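PDB 3JU7: putative PLP-dependent aminotransferase from Bacillus cereus ATCC 10987, which probably binds pyridoxal phosphate and acts as a transaminase of the DegT/DnrJ/EryC1/StrS family. Local coordinates for residues Ser11-Ile16 with Ala240-Ala245. Numbering follows the deposited sequence.
Sequences STVPVI and AAIGIA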
loop_
_atom_site.group_PDB
_atom_site.type_symbol
_atom_site.label_atom_id
_atom_site.label_comp_id
_atom_site.label_asym_id
_atom_site.label_seq_id
_atom_site.Cartn_x
_atom_site.Cartn_y
_atom_site.Cartn_z
ATOM N N SER A 11 4.287 13.755 16.316
ATOM C CA SER A 11 4.574 15.061 15.759
ATOM C C SER A 11 5.486 14.936 14.537
ATOM O O SER A 11 6.686 14.830 14.674
ATOM C CB SER A 11 5.229 15.969 16.793
ATOM O OG SER A 11 4.359 16.200 17.884
ATOM N N THR A 12 4.913 14.959 13.337
ATOM C CA THR A 12 5.706 14.938 12.121
ATOM C C THR A 12 6.230 16.359 11.903
ATOM O O THR A 12 5.710 17.315 12.476
ATOM C CB THR A 12 4.869 14.488 10.899
ATOM O OG1 THR A 12 3.861 15.473 10.660
ATOM C CG2 THR A 12 4.186 13.108 11.131
ATOM N N VAL A 13 7.242 16.538 11.082
ATOM C CA VAL A 13 7.670 17.903 10.797
ATOM C C VAL A 13 6.527 18.766 10.197
ATOM O O VAL A 13 5.750 18.302 9.378
ATOM C CB VAL A 13 8.913 17.944 9.926
ATOM C CG1 VAL A 13 10.005 17.203 10.647
ATOM C CG2 VAL A 13 8.645 17.349 8.573
ATOM N N PRO A 14 6.403 20.011 10.653
ATOM C CA PRO A 14 5.351 20.885 10.178
ATOM C C PRO A 14 5.477 21.249 8.709
ATOM O O PRO A 14 6.577 21.226 8.176
ATOM C CB PRO A 14 5.549 22.165 11.020
ATOM C CG PRO A 14 6.552 21.858 12.001
ATOM C CD PRO A 14 7.323 20.704 11.563
ATOM N N VAL A 15 4.372 21.675 8.098
ATOM C CA VAL A 15 4.370 21.955 6.658
ATOM C C VAL A 15 5.470 22.959 6.207
ATOM O O VAL A 15 6.058 22.781 5.143
ATOM C CB VAL A 15 2.976 22.391 6.122
ATOM C CG1 VAL A 15 2.422 23.643 6.892
ATOM C CG2 VAL A 15 3.054 22.600 4.580
ATOM N N ILE A 16 5.801 23.954 7.013
ATOM C CA ILE A 16 6.777 24.966 6.533
ATOM C C ILE A 16 8.121 24.286 6.124
ATOM O O ILE A 16 8.794 24.741 5.226
ATOM C CB ILE A 16 6.999 26.096 7.576
ATOM C CG1 ILE A 16 7.690 27.334 6.973
ATOM C CG2 ILE A 16 7.844 25.600 8.755
ATOM C CD1 ILE A 16 6.835 28.238 6.173
ATOM N N ALA A 240 7.616 11.454 0.064
ATOM C CA ALA A 240 9.090 11.675 0.006
ATOM C C ALA A 240 9.484 13.068 0.462
ATOM O O ALA A 240 10.521 13.246 1.095
ATOM C CB ALA A 240 9.612 11.444 -1.371
ATOM N N ALA A 241 8.668 14.066 0.117
ATOM C CA ALA A 241 8.902 15.465 0.531
ATOM C C ALA A 241 9.007 15.558 2.056
ATOM O O ALA A 241 9.943 16.152 2.585
ATOM C CB ALA A 241 7.764 16.380 0.022
ATOM N N ILE A 242 8.057 14.931 2.757
ATOM C CA ILE A 242 8.072 14.951 4.213
ATOM C C ILE A 242 9.278 14.139 4.707
ATOM O O ILE A 242 9.975 14.558 5.619
ATOM C CB ILE A 242 6.737 14.453 4.838
ATOM C CG1 ILE A 242 5.582 15.336 4.329
ATOM C CG2 ILE A 242 6.812 14.527 6.351
ATOM C CD1 ILE A 242 4.305 15.225 5.076
ATOM N N GLY A 243 9.551 13.000 4.082
ATOM C CA GLY A 243 10.723 12.230 4.471
ATOM C C GLY A 243 11.999 13.037 4.417
ATOM O O GLY A 243 12.819 13.006 5.352
ATOM N N ILE A 244 12.202 13.774 3.334
ATOM C CA ILE A 244 13.418 14.603 3.230
ATOM C C ILE A 244 13.525 15.627 4.362
ATOM O O ILE A 244 14.630 15.916 4.860
ATOM C CB ILE A 244 13.475 15.397 1.883
ATOM C CG1 ILE A 244 13.820 14.466 0.724
ATOM C CG2 ILE A 244 14.488 16.623 1.956
ATOM C CD1 ILE A 244 13.715 15.169 -0.604
ATOM N N ALA A 245 12.392 16.229 4.718
ATOM C CA ALA A 245 12.365 17.247 5.763
ATOM C C ALA A 245 12.602 16.594 7.098
ATOM O O ALA A 245 13.132 17.226 7.999
ATOM C CB ALA A 245 11.009 18.036 5.773
#
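V13 reaches from the loop that precedes helix 19-28 onto the flank of helix 237-248, where one of its methyls meets two residues of the helix. V13 CG2 lies 3.7 Å from A245 CB and 4.0 Å from I242 CG2, so a single branch bridges positions i and i+3 of the same helical face. V13 turns CG1 away from its own carbonyl carbon (chi1 -59°), which leaves CG2 between the backbone N and that carbonyl carbon and aimed at the helix. The other methyl sits loosely beside a backbone oxygen, with V13 CG1 4.1 Å from A245 O. I242 offers its short branch: its CG2 stands anti to the backbone N, on the side of the carbonyl carbon, while the ethyl arm from CG1 to CD1 runs off in another direction. V13 and I242 pass alongside one another in opposite senses, with only their CG2 methyls in touch, whereas the methyl of A245 points toward the loop and meets V13 CG2 obliquely, from one side. No hydrogen bond joins the two segments; the contact is apolar and buried. Within the chain, K249 packs on V13, and Y18 on both I242 and A245. Y238 of the second subunit packs on I242, and the Y238 OH is hydrogen-bonded to T12 OG1, while D26 of that subunit accepts a hydrogen bond from V15 N. A bound calcium ion lies about 8 Å from the A245 side chain. The contact thus joins the N-terminal loop to helix 237-248 beside the dimer interface, consistent with the dimeric fold-type I PLP-dependent enzymes to which this family belongs.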